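Local coordinates for protein TRAS1 ORF2p (Bombyx mori, PDB 1WDU) that supplies the N-terminal endonuclease domain of a telomere-specific non-LTR retrotransposon, which probably nicks telomeric DNA so that the element can insert, at residues Arg21-Asn26 / Gly236-Ile241; Ala46-Ile51 / Ala83-Phe88; Ser121-Pro126 / Asp154-Ser159; Val191-Thr196 / Gln204-Val209. The protein carries 1 engineered substitution. All coordinates share one frame; numbering follows the deposited sequence.

Interaction 1 of 4, residues Arg21-Asn26 / Gly236-Ile241; sequences RVLQAN and GMVFNI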
loop_
_atom_site.group_PDB
_atom_site.type_symbol
_atom_site.label_atom_id
_atom_site.label_comp_id
_atom_site.label_asym_id
_atom_site.label_seq_id
_atom_site.Cartn_x
_atom_site.Cartn_y
_atom_site.Cartn_z
ATOM N N ARG A 21 5.456 10.550 6.784
ATOM C CA ARG A 21 5.150 9.203 7.245
ATOM C C ARG A 21 3.972 8.583 6.495
ATOM O O ARG A 21 2.951 9.237 6.254
ATOM C CB ARG A 21 4.856 9.212 8.747
ATOM C CG ARG A 21 6.003 9.725 9.599
ATOM C CD ARG A 21 5.742 9.486 11.082
ATOM N NE ARG A 21 6.885 9.871 11.909
ATOM C CZ ARG A 21 7.299 11.124 12.081
ATOM N NH1 ARG A 21 6.661 12.126 11.485
ATOM N NH2 ARG A 21 8.350 11.374 12.852
ATOM N N VAL A 22 4.124 7.314 6.129
ATOM C CA VAL A 22 3.078 6.597 5.407
ATOM C C VAL A 22 2.552 5.391 6.187
ATOM O O VAL A 22 3.328 4.616 6.751
ATOM C CB VAL A 22 3.598 6.077 4.044
ATOM C CG1 VAL A 22 2.478 5.323 3.309
ATOM C CG2 VAL A 22 4.115 7.236 3.200
ATOM N N LEU A 23 1.231 5.225 6.202
ATOM C CA LEU A 23 0.612 4.080 6.874
ATOM C C LEU A 23 0.069 3.096 5.826
ATOM O O LEU A 23 -0.502 3.513 4.824
ATOM C CB LEU A 23 -0.549 4.543 7.771
ATOM C CG LEU A 23 -0.282 5.611 8.841
ATOM C CD1 LEU A 23 -1.578 5.898 9.584
ATOM C CD2 LEU A 23 0.804 5.139 9.812
ATOM N N GLN A 24 0.258 1.800 6.041
ATOM C CA GLN A 24 -0.265 0.797 5.113
ATOM C C GLN A 24 -1.123 -0.162 5.933
ATOM O O GLN A 24 -0.632 -0.765 6.881
ATOM C CB GLN A 24 0.864 0.014 4.427
ATOM C CG GLN A 24 0.364 -0.968 3.351
ATOM C CD GLN A 24 1.492 -1.744 2.686
ATOM O OE1 GLN A 24 2.449 -1.152 2.189
ATOM N NE2 GLN A 24 1.383 -3.079 2.670
ATOM N N ALA A 25 -2.395 -0.311 5.574
ATOM C CA ALA A 25 -3.267 -1.197 6.336
ATOM C C ALA A 25 -4.502 -1.699 5.609
ATOM O O ALA A 25 -5.145 -0.967 4.850
ATOM C CB ALA A 25 -3.697 -0.505 7.631
ATOM N N ASN A 26 -4.816 -2.963 5.862
ATOM C CA ASN A 26 -5.988 -3.611 5.308
ATOM C C ASN A 26 -6.998 -3.586 6.447
ATOM O O ASN A 26 -6.877 -4.328 7.415
ATOM C CB ASN A 26 -5.686 -5.059 4.916
ATOM C CG ASN A 26 -6.922 -5.788 4.406
ATOM O OD1 ASN A 26 -8.052 -5.384 4.691
ATOM N ND2 ASN A 26 -6.717 -6.868 3.658
ATOM N N GLY A 236 -1.232 -3.175 10.805
ATOM C CA GLY A 236 -0.815 -2.023 10.034
ATOM C C GLY A 236 0.700 -1.965 9.910
ATOM O O GLY A 236 1.430 -2.614 10.671
ATOM N N MET A 237 1.169 -1.198 8.928
ATOM C CA MET A 237 2.592 -1.024 8.691
ATOM C C MET A 237 2.886 0.458 8.554
ATOM O O MET A 237 1.974 1.267 8.323
ATOM C CB MET A 237 3.015 -1.778 7.434
ATOM C CG MET A 237 3.069 -3.271 7.655
ATOM S SD MET A 237 2.756 -4.236 6.167
ATOM C CE MET A 237 0.947 -4.165 6.113
ATOM N N VAL A 238 4.157 0.814 8.709
ATOM C CA VAL A 238 4.557 2.203 8.640
ATOM C C VAL A 238 5.974 2.369 8.096
ATOM O O VAL A 238 6.830 1.506 8.286
ATOM C CB VAL A 238 4.477 2.861 10.067
ATOM C CG1 VAL A 238 3.214 2.412 10.781
ATOM C CG2 VAL A 238 5.679 2.473 10.909
ATOM N N PHE A 239 6.210 3.480 7.408
ATOM C CA PHE A 239 7.525 3.789 6.868
ATOM C C PHE A 239 7.587 5.272 6.518
ATOM O O PHE A 239 6.560 5.936 6.462
ATOM C CB PHE A 239 7.857 2.909 5.645
ATOM C CG PHE A 239 6.997 3.159 4.443
ATOM C CD1 PHE A 239 5.813 2.444 4.252
ATOM C CD2 PHE A 239 7.379 4.100 3.482
ATOM C CE1 PHE A 239 5.022 2.662 3.117
ATOM C CE2 PHE A 239 6.590 4.330 2.342
ATOM C CZ PHE A 239 5.413 3.611 2.160
ATOM N N ASN A 240 8.791 5.790 6.287
ATOM C CA ASN A 240 8.956 7.212 5.984
ATOM C C ASN A 240 9.557 7.516 4.621
ATOM O O ASN A 240 10.298 6.710 4.057
ATOM C CB ASN A 240 9.860 7.871 7.030
ATOM C CG ASN A 240 9.516 7.464 8.441
ATOM O OD1 ASN A 240 8.470 7.841 8.974
ATOM N ND2 ASN A 240 10.398 6.681 9.059
ATOM N N ILE A 241 9.229 8.697 4.110
ATOM C CA ILE A 241 9.772 9.185 2.848
ATOM C C ILE A 241 10.464 10.504 3.200
ATOM O O ILE A 241 9.807 11.461 3.622
ATOM C CB ILE A 241 8.680 9.467 1.806
ATOM C CG1 ILE A 241 7.873 8.197 1.528
ATOM C CG2 ILE A 241 9.326 9.962 0.518
ATOM C CD1 ILE A 241 6.751 8.389 0.529
#

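Interaction 2 of 4, residues Ala46-Ile51 / Ala83-Phe88; sequences AAIALI and AAIAVF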
loop_
_atom_site.group_PDB
_atom_site.type_symbol
_atom_site.label_atom_id
_atom_site.label_comp_id
_atom_site.label_asym_id
_atom_site.label_seq_id
_atom_site.Cartn_x
_atom_site.Cartn_y
_atom_site.Cartn_z
ATOM N N ALA A 46 0.789 11.263 10.403
ATOM C CA ALA A 46 1.070 10.664 9.109
ATOM C C ALA A 46 0.571 11.563 7.984
ATOM O O ALA A 46 -0.400 12.296 8.146
ATOM C CB ALA A 46 0.411 9.298 9.019
ATOM N N ALA A 47 1.245 11.510 6.844
ATOM C CA ALA A 47 0.841 12.311 5.702
ATOM C C ALA A 47 0.010 11.470 4.743
ATOM O O ALA A 47 -0.900 11.980 4.094
ATOM C CB ALA A 47 2.068 12.849 4.977
ATOM N N ILE A 48 0.321 10.173 4.686
ATOM C CA ILE A 48 -0.342 9.249 3.772
ATOM C C ILE A 48 -0.764 7.910 4.387
ATOM O O ILE A 48 -0.153 7.405 5.335
ATOM C CB ILE A 48 0.595 8.902 2.578
ATOM C CG1 ILE A 48 1.056 10.180 1.860
ATOM C CG2 ILE A 48 -0.116 7.948 1.611
ATOM C CD1 ILE A 48 -0.008 10.826 1.016
ATOM N N ALA A 49 -1.816 7.334 3.821
ATOM C CA ALA A 49 -2.279 6.025 4.241
ATOM C C ALA A 49 -2.607 5.239 2.967
ATOM O O ALA A 49 -3.361 5.715 2.112
ATOM C CB ALA A 49 -3.507 6.145 5.128
ATOM N N LEU A 50 -1.988 4.068 2.820
ATOM C CA LEU A 50 -2.240 3.186 1.677
ATOM C C LEU A 50 -3.176 2.122 2.247
ATOM O O LEU A 50 -2.753 1.219 2.973
ATOM C CB LEU A 50 -0.935 2.567 1.173
ATOM C CG LEU A 50 0.165 3.575 0.782
ATOM C CD1 LEU A 50 1.416 2.822 0.369
ATOM C CD2 LEU A 50 -0.302 4.476 -0.339
ATOM N N ILE A 51 -4.456 2.255 1.915
ATOM C CA ILE A 51 -5.508 1.391 2.429
ATOM C C ILE A 51 -6.043 0.316 1.497
ATOM O O ILE A 51 -6.024 0.463 0.277
ATOM C CB ILE A 51 -6.726 2.245 2.841
ATOM C CG1 ILE A 51 -6.284 3.406 3.725
ATOM C CG2 ILE A 51 -7.750 1.386 3.570
ATOM C CD1 ILE A 51 -7.343 4.497 3.842
ATOM N N ALA A 83 -9.507 -0.761 -2.585
ATOM C CA ALA A 83 -8.289 -0.015 -2.297
ATOM C C ALA A 83 -8.500 1.496 -2.335
ATOM O O ALA A 83 -9.350 2.014 -3.060
ATOM C CB ALA A 83 -7.204 -0.409 -3.267
ATOM N N ALA A 84 -7.721 2.202 -1.529
ATOM C CA ALA A 84 -7.827 3.644 -1.480
ATOM C C ALA A 84 -6.564 4.265 -0.923
ATOM O O ALA A 84 -5.749 3.605 -0.274
ATOM C CB ALA A 84 -9.019 4.052 -0.638
ATOM N N ILE A 85 -6.404 5.550 -1.194
ATOM C CA ILE A 85 -5.261 6.277 -0.697
ATOM C C ILE A 85 -5.766 7.526 0.025
ATOM O O ILE A 85 -6.457 8.363 -0.559
ATOM C CB ILE A 85 -4.307 6.654 -1.847
ATOM C CG1 ILE A 85 -3.709 5.374 -2.451
ATOM C CG2 ILE A 85 -3.219 7.581 -1.335
ATOM C CD1 ILE A 85 -2.779 5.592 -3.644
ATOM N N ALA A 86 -5.439 7.631 1.308
ATOM C CA ALA A 86 -5.852 8.783 2.106
ATOM C C ALA A 86 -4.690 9.752 2.285
ATOM O O ALA A 86 -3.583 9.362 2.665
ATOM C CB ALA A 86 -6.353 8.323 3.472
ATOM N N VAL A 87 -4.941 11.018 1.998
ATOM C CA VAL A 87 -3.924 12.039 2.154
ATOM C C VAL A 87 -4.359 12.938 3.306
ATOM O O VAL A 87 -5.343 13.669 3.195
ATOM C CB VAL A 87 -3.763 12.876 0.867
ATOM C CG1 VAL A 87 -2.669 13.914 1.061
ATOM C CG2 VAL A 87 -3.418 11.956 -0.316
ATOM N N PHE A 88 -3.643 12.857 4.423
ATOM C CA PHE A 88 -3.962 13.670 5.594
ATOM C C PHE A 88 -3.260 15.028 5.545
ATOM O O PHE A 88 -3.685 15.983 6.199
ATOM C CB PHE A 88 -3.574 12.929 6.883
ATOM C CG PHE A 88 -4.195 11.566 7.002
ATOM C CD1 PHE A 88 -3.552 10.442 6.476
ATOM C CD2 PHE A 88 -5.446 11.411 7.582
ATOM C CE1 PHE A 88 -4.155 9.179 6.524
ATOM C CE2 PHE A 88 -6.059 10.159 7.635
ATOM C CZ PHE A 88 -5.411 9.042 7.103
#

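Interaction 3 of 4, residues Ser121-Pro126 / Asp154-Ser159; sequences SYYFEP and DANAKS. With PO4 (phosphate ion), chain C.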
loop_
_atom_site.group_PDB
_atom_site.type_symbol
_atom_site.label_atom_id
_atom_site.label_comp_id
_atom_site.label_asym_id
_atom_site.label_seq_id
_atom_site.Cartn_x
_atom_site.Cartn_y
_atom_site.Cartn_z
ATOM N N SER A 121 -1.933 1.958 -4.056
ATOM C CA SER A 121 -2.472 1.091 -3.024
ATOM C C SER A 121 -3.198 0.006 -3.808
ATOM O O SER A 121 -3.985 0.302 -4.704
ATOM C CB SER A 121 -3.452 1.842 -2.113
ATOM O OG SER A 121 -3.947 0.987 -1.089
ATOM N N TYR A 122 -2.927 -1.248 -3.464
ATOM C CA TYR A 122 -3.524 -2.368 -4.172
ATOM C C TYR A 122 -4.047 -3.466 -3.253
ATOM O O TYR A 122 -3.659 -3.573 -2.088
ATOM C CB TYR A 122 -2.492 -2.986 -5.111
ATOM C CG TYR A 122 -1.352 -3.678 -4.384
ATOM C CD1 TYR A 122 -0.149 -3.016 -4.119
ATOM C CD2 TYR A 122 -1.478 -5.007 -3.961
ATOM C CE1 TYR A 122 0.901 -3.661 -3.462
ATOM C CE2 TYR A 122 -0.438 -5.658 -3.295
ATOM C CZ TYR A 122 0.748 -4.982 -3.052
ATOM O OH TYR A 122 1.764 -5.648 -2.401
ATOM N N TYR A 123 -4.922 -4.289 -3.816
ATOM C CA TYR A 123 -5.514 -5.422 -3.122
ATOM C C TYR A 123 -5.845 -6.520 -4.150
ATOM O O TYR A 123 -6.599 -6.299 -5.098
ATOM C CB TYR A 123 -6.776 -4.997 -2.373
ATOM C CG TYR A 123 -7.489 -6.164 -1.729
ATOM C CD1 TYR A 123 -8.577 -6.773 -2.353
ATOM C CD2 TYR A 123 -7.036 -6.702 -0.526
ATOM C CE1 TYR A 123 -9.193 -7.884 -1.800
ATOM C CE2 TYR A 123 -7.639 -7.810 0.035
ATOM C CZ TYR A 123 -8.717 -8.399 -0.606
ATOM O OH TYR A 123 -9.315 -9.502 -0.053
ATOM N N PHE A 124 -5.261 -7.697 -3.952
ATOM C CA PHE A 124 -5.471 -8.835 -4.838
ATOM C C PHE A 124 -6.296 -9.896 -4.092
ATOM O O PHE A 124 -5.864 -10.395 -3.045
ATOM C CB PHE A 124 -4.112 -9.427 -5.247
ATOM C CG PHE A 124 -3.164 -8.429 -5.893
ATOM C CD1 PHE A 124 -1.793 -8.662 -5.886
ATOM C CD2 PHE A 124 -3.646 -7.262 -6.507
ATOM C CE1 PHE A 124 -0.912 -7.762 -6.475
ATOM C CE2 PHE A 124 -2.777 -6.351 -7.099
ATOM C CZ PHE A 124 -1.398 -6.604 -7.082
ATOM N N GLU A 125 -7.474 -10.234 -4.622
ATOM C CA GLU A 125 -8.322 -11.247 -3.989
ATOM C C GLU A 125 -7.495 -12.511 -3.827
ATOM O O GLU A 125 -6.676 -12.833 -4.688
ATOM C CB GLU A 125 -9.530 -11.595 -4.861
ATOM C CG GLU A 125 -9.958 -10.517 -5.824
ATOM C CD GLU A 125 -10.677 -9.407 -5.131
ATOM O OE1 GLU A 125 -11.097 -9.615 -3.966
ATOM O OE2 GLU A 125 -10.832 -8.335 -5.759
ATOM N N PRO A 126 -7.707 -13.254 -2.731
ATOM C CA PRO A 126 -6.961 -14.490 -2.486
ATOM C C PRO A 126 -7.474 -15.634 -3.360
ATOM O O PRO A 126 -6.778 -16.632 -3.557
ATOM C CB PRO A 126 -7.225 -14.753 -1.009
ATOM C CG PRO A 126 -8.661 -14.340 -0.888
ATOM C CD PRO A 126 -8.680 -13.013 -1.647
ATOM N N ASP A 154 -2.132 -5.592 -0.096
ATOM C CA ASP A 154 -2.291 -6.977 0.293
ATOM C C ASP A 154 -2.237 -7.798 -0.991
ATOM O O ASP A 154 -3.124 -7.704 -1.829
ATOM C CB ASP A 154 -3.650 -7.170 0.983
ATOM C CG ASP A 154 -3.864 -8.588 1.472
ATOM O OD1 ASP A 154 -2.985 -9.445 1.244
ATOM O OD2 ASP A 154 -4.921 -8.848 2.085
ATOM N N ALA A 155 -1.193 -8.599 -1.142
ATOM C CA ALA A 155 -1.040 -9.428 -2.328
ATOM C C ALA A 155 -1.616 -10.825 -2.148
ATOM O O ALA A 155 -1.749 -11.570 -3.125
ATOM C CB ALA A 155 0.433 -9.536 -2.689
ATOM N N ASN A 156 -1.969 -11.177 -0.912
ATOM C CA ASN A 156 -2.479 -12.515 -0.627
ATOM C C ASN A 156 -1.566 -13.507 -1.351
ATOM O O ASN A 156 -2.030 -14.380 -2.080
ATOM C CB ASN A 156 -3.916 -12.679 -1.136
ATOM C CG ASN A 156 -4.945 -12.151 -0.162
ATOM O OD1 ASN A 156 -5.665 -11.194 -0.457
ATOM N ND2 ASN A 156 -5.024 -12.772 1.007
ATOM N N ALA A 157 -0.263 -13.335 -1.167
ATOM C CA ALA A 157 0.742 -14.187 -1.803
ATOM C C ALA A 157 1.899 -14.308 -0.826
ATOM O O ALA A 157 2.264 -13.341 -0.151
ATOM C CB ALA A 157 1.228 -13.562 -3.122
ATOM N N LYS A 158 2.489 -15.491 -0.764
ATOM C CA LYS A 158 3.568 -15.732 0.175
ATOM C C LYS A 158 4.926 -15.843 -0.462
ATOM O O LYS A 158 5.084 -16.461 -1.510
ATOM C CB LYS A 158 3.281 -17.010 0.970
ATOM C CG LYS A 158 1.906 -17.037 1.614
ATOM C CD LYS A 158 1.735 -18.225 2.549
ATOM C CE LYS A 158 0.411 -18.134 3.303
ATOM N NZ LYS A 158 0.347 -19.101 4.446
ATOM N N SER A 159 5.912 -15.244 0.191
ATOM C CA SER A 159 7.282 -15.300 -0.274
ATOM C C SER A 159 8.240 -14.959 0.853
ATOM O O SER A 159 8.034 -13.987 1.596
ATOM C CB SER A 159 7.508 -14.336 -1.426
ATOM O OG SER A 159 8.879 -14.329 -1.770
HETATM P P PO4 C . -8.537 -10.398 3.122
HETATM O O1 PO4 C . -9.574 -11.537 2.817
HETATM O O2 PO4 C . -7.894 -10.516 4.487
HETATM O O3 PO4 C . -7.567 -10.214 1.944
HETATM O O4 PO4 C . -9.384 -9.111 3.138
#

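Interaction 4 of 4, residues Val191-Thr196 / Gln204-Val209; sequences VPTFDT and QSRVDV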
loop_
_atom_site.group_PDB
_atom_site.type_symbol
_atom_site.label_atom_id
_atom_site.label_comp_id
_atom_site.label_asym_id
_atom_site.label_seq_id
_atom_site.Cartn_x
_atom_site.Cartn_y
_atom_site.Cartn_z
ATOM N N VAL A 191 7.373 -10.292 11.549
ATOM C CA VAL A 191 6.157 -9.997 12.298
ATOM C C VAL A 191 4.965 -10.227 11.377
ATOM O O VAL A 191 4.895 -9.657 10.289
ATOM C CB VAL A 191 6.139 -8.533 12.776
ATOM C CG1 VAL A 191 4.879 -8.266 13.594
ATOM C CG2 VAL A 191 7.388 -8.236 13.590
ATOM N N PRO A 192 4.009 -11.070 11.801
ATOM C CA PRO A 192 2.835 -11.342 10.965
ATOM C C PRO A 192 2.026 -10.088 10.639
ATOM O O PRO A 192 1.713 -9.290 11.522
ATOM C CB PRO A 192 2.044 -12.348 11.801
ATOM C CG PRO A 192 2.387 -11.954 13.211
ATOM C CD PRO A 192 3.877 -11.714 13.119
ATOM N N THR A 193 1.709 -9.909 9.362
ATOM C CA THR A 193 0.923 -8.761 8.934
ATOM C C THR A 193 -0.533 -9.194 9.001
ATOM O O THR A 193 -1.451 -8.395 8.806
ATOM C CB THR A 193 1.276 -8.331 7.492
ATOM O OG1 THR A 193 0.923 -9.373 6.574
ATOM C CG2 THR A 193 2.769 -8.039 7.376
ATOM N N PHE A 194 -0.727 -10.482 9.277
ATOM C CA PHE A 194 -2.056 -11.065 9.410
ATOM C C PHE A 194 -2.032 -12.140 10.489
ATOM O O PHE A 194 -1.278 -13.114 10.399
ATOM C CB PHE A 194 -2.539 -11.673 8.090
ATOM C CG PHE A 194 -3.916 -12.278 8.177
ATOM C CD1 PHE A 194 -4.105 -13.545 8.722
ATOM C CD2 PHE A 194 -5.034 -11.562 7.750
ATOM C CE1 PHE A 194 -5.383 -14.088 8.840
ATOM C CE2 PHE A 194 -6.317 -12.096 7.864
ATOM C CZ PHE A 194 -6.492 -13.361 8.410
ATOM N N ASP A 195 -2.867 -11.949 11.506
ATOM C CA ASP A 195 -2.960 -12.874 12.627
ATOM C C ASP A 195 -4.419 -13.192 12.953
ATOM O O ASP A 195 -5.269 -12.301 12.975
ATOM C CB ASP A 195 -2.272 -12.268 13.852
ATOM C CG ASP A 195 -2.454 -13.107 15.098
ATOM O OD1 ASP A 195 -1.995 -14.267 15.111
ATOM O OD2 ASP A 195 -3.062 -12.604 16.065
ATOM N N THR A 196 -4.702 -14.468 13.198
ATOM C CA THR A 196 -6.052 -14.915 13.529
ATOM C C THR A 196 -5.988 -16.062 14.534
ATOM O O THR A 196 -4.939 -16.682 14.717
ATOM C CB THR A 196 -6.815 -15.405 12.272
ATOM O OG1 THR A 196 -6.847 -14.364 11.289
ATOM C CG2 THR A 196 -8.249 -15.790 12.637
ATOM N N GLN A 204 -1.178 -17.245 11.557
ATOM C CA GLN A 204 -0.468 -16.018 11.218
ATOM C C GLN A 204 0.198 -16.123 9.846
ATOM O O GLN A 204 0.528 -17.220 9.387
ATOM C CB GLN A 204 0.587 -15.710 12.281
ATOM C CG GLN A 204 0.039 -15.653 13.700
ATOM C CD GLN A 204 1.066 -15.161 14.705
ATOM O OE1 GLN A 204 2.149 -15.735 14.834
ATOM N NE2 GLN A 204 0.730 -14.092 15.422
ATOM N N SER A 205 0.394 -14.978 9.194
ATOM C CA SER A 205 1.016 -14.944 7.873
ATOM C C SER A 205 1.453 -13.539 7.478
ATOM O O SER A 205 1.071 -12.553 8.108
ATOM C CB SER A 205 0.038 -15.467 6.816
ATOM O OG SER A 205 -1.045 -14.567 6.640
ATOM N N ARG A 206 2.263 -13.459 6.431
ATOM C CA ARG A 206 2.735 -12.179 5.918
ATOM C C ARG A 206 2.391 -12.170 4.434
ATOM O O ARG A 206 3.122 -12.728 3.618
ATOM C CB ARG A 206 4.256 -12.023 6.116
ATOM C CG ARG A 206 4.673 -11.572 7.518
ATOM C CD ARG A 206 6.197 -11.622 7.731
ATOM N NE ARG A 206 6.946 -10.613 6.978
ATOM C CZ ARG A 206 7.249 -9.393 7.430
ATOM N NH1 ARG A 206 6.868 -9.005 8.643
ATOM N NH2 ARG A 206 7.956 -8.560 6.674
ATOM N N VAL A 207 1.264 -11.549 4.097
ATOM C CA VAL A 207 0.819 -11.483 2.711
ATOM C C VAL A 207 0.780 -10.051 2.178
ATOM O O VAL A 207 0.447 -9.822 1.010
ATOM C CB VAL A 207 -0.575 -12.149 2.540
ATOM C CG1 VAL A 207 -0.480 -13.633 2.858
ATOM C CG2 VAL A 207 -1.599 -11.491 3.450
ATOM N N ASP A 208 1.131 -9.093 3.032
ATOM C CA ASP A 208 1.157 -7.686 2.640
ATOM C C ASP A 208 2.566 -7.306 2.172
ATOM O O ASP A 208 3.554 -7.600 2.843
ATOM C CB ASP A 208 0.738 -6.798 3.815
ATOM C CG ASP A 208 -0.671 -7.096 4.296
ATOM O OD1 ASP A 208 -0.823 -7.922 5.228
ATOM O OD2 ASP A 208 -1.632 -6.515 3.735
ATOM N N VAL A 209 2.662 -6.655 1.022
ATOM C CA VAL A 209 3.966 -6.282 0.490
ATOM C C VAL A 209 4.039 -4.806 0.126
ATOM O O VAL A 209 3.033 -4.188 -0.241
ATOM C CB VAL A 209 4.336 -7.121 -0.789
ATOM C CG1 VAL A 209 5.848 -7.154 -0.971
ATOM C CG2 VAL A 209 3.792 -8.537 -0.678
HETATM O O HOH W 1 8.288 -7.499 10.413
#

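Interaction 1 of 4, residues Arg21-Asn26 / Gly236-Ile241
V22 and F239 are a hydrogen-bonded pair in two antiparallel strands, and their side chains run side by side in the same direction. CB of V22 lies over one face of the F239 ring, 3.8 Å from the ring centroid and shifted toward the rim. This is a CH-pi contact. The F239 ring reaches it from the crowded position, with CG between the backbone N and the carbonyl carbon (chi1 66°). CG1 of V22 also meets CZ of F239 at 3.6 Å. The other methyl, CG2 of V22, packs on CD1 of I241 at 3.9 Å.

Q24 and M237 share this face and cross at a slant. The Q24 chain is extended, and a bend at chi3 (-80°) brings CE of M237 to 3.6 Å from NE2 of Q24. OE1 of Q24 bonds to T210, which helps fix the amide. On the opposite face, CD2 of L23 touches CG1 of V238 at 3.8 Å. R21 meets N240 through its methylene CG, 3.2 Å from OD1 of N240. The guanidinium and amide planes stand 86° apart.

Four backbone hydrogen bonds tie the strands. The pair lies inside a mixed sheet, with strand 48-52 beside 21-26 and strand 220-225 beside 237-241. Helix 31-44 packs on L23 and V238. Strand 204-212 of the second sheet packs against Q24, M237 and F239.

Interaction 2 of 4, residues Ala46-Ile51 / Ala83-Phe88
F88 lays its ring beside A46, A47 and A49. Its CB is 3.5 Å from the backbone O of A46. CG stays near that same oxygen. CD1 passes A47 O at 3.9 Å. CE1 then meets CB of A49 at 3.4 Å, the closest side-chain approach of the pair. CB of A49 lies at the ring edge, in its plane, and CZ also borders this methyl. The torsion that sends the ring this way sets CG anti to the carbonyl carbon (chi1 -55°). With an alanine here the methyl of A49 is likely to lose its ring partner, and a gap would open toward L37 and A41 of helix 31-44.

CB of A49 also touches CB of A86 at 3.9 Å, and CD1 of I51 closes on A86 CB from the next pair. On the other face I48 and V87 run side by side, with CD1 of I48 at 3.8 Å from CG2 of V87. L50 and I85 pair in the same manner.

The side chains meet through carbon alone. Polar bonding is left to the backbone: four hydrogen bonds join the antiparallel strands and a fifth, F88 N to A47 O, follows just beyond them. The small A49 and the ring of F88 both meet helix 31-44, so the contact is apolar packing between sheet and helix.

Interaction 3 of 4, residues Ser121-Pro126 / Asp154-Ser159
Y123 and D154 form a parallel bridge, in which F124 N donates to D154 O at 3.0 Å and D154 N donates to Y122 O at 3.2 Å. Their side chains lie side by side and point the same way. Both set CG anti to the backbone N (chi1 175° for Y123, -178° for D154). The ring and the carboxylate are turned 73° apart. OD2 of D154 lies at the ring edge, 3.6 Å from CE2 of Y123. Beyond it OH of Y123 donates to O3 of the phosphate at 2.7 Å, and this oxygen lies in the ring plane. OD2 of D154 is 3.0 Å from the same O3.

The other carboxylate oxygen works within its own loop. OD1 of D154 accepts from N156 N at 2.9 Å, met from above the carboxylate plane, and closes an Asx turn. CB of A155 touches both CE2 of Y122 and CD1 of F124, on the same side of it. CD2 of Y122 lies over one face of the F124 ring. Y133 meets F124 with its ring nearly parallel.

With a phenylalanine in place of Y123 the phosphate would probably lose its hydroxyl donor on this side. H234 also bonds the phosphate, and N26 bonds OD2 of D154 weakly. The ion is probably from the crystallisation liquor. Its polar surroundings are consistent with a site for a DNA phosphate, and D154 and N156 fit the G-D-x-N motif found at the active site of DNase I-like enzymes.

Interaction 4 of 4, residues Val191-Thr196 / Gln204-Val209
T193 slides past D208 in the opposite direction, and its hydroxyl meets the carboxylate. OG1 of T193 donates to OD1 of D208 at 2.6 Å and uses the anti lone pair of that oxygen. The same OG1 accepts a weak bond from V207 N at 3.3 Å. Both contacts follow from its place between the backbone N and the carbonyl carbon (chi1 64°). CG2 of T193 rests on CG of R206 at 4.0 Å, where the two side chains cross at about a right angle.

R206 then bends at chi3 (70°) and turns its guanidinium to V191. NH1 of R206 donates to V191 O at 2.7 Å, with the oxygen a little off the guanidinium plane. A water accepts from both R206 NH1 and V191 N. W162 O takes NE of R206, and E188 O takes NH2 weakly, so each nitrogen of the group has a partner.

P192 and Q204 lie alongside each other, with CG of P192 at 3.5 Å from NE2 of Q204. CB of F194 touches OG of S205 at 3.6 Å. The backbone holds a classic beta bulge: T193 and F194 both donate to S205 O, T193 weakly.

F194 meets the ring of H234 edge-to-face. OD1 of D208 also has a weak bond to H234 ND1, so T193 helps to fix the carboxylate that faces this histidine. The other ring nitrogen of H234 bonds the phosphate. The arrangement is consistent with the aspartate-histidine pair of DNase I-like nucleases.

In the fold
From the N terminus the chain enters strand 20-26, whose final partner is strand 237-241 close to the C terminus. Interaction 1 therefore closes a loop around nearly the whole domain. Interactions 2, 3 and 4 are nested inside it, one after another in series, and none cross. Interaction 2 joins the same sheet as interaction 1, through neighbouring strands 20-26 and 48-52. Interactions 3 and 4 belong to the second sheet and meet through Y122, A155 and V207. The two sheets touch where S121 reaches I51, where N26 reaches D154, and where M237 packs on D208. Loops from both sheets gather round the phosphate, as in the four-layered alpha/beta sandwich of DNase I-like enzymes.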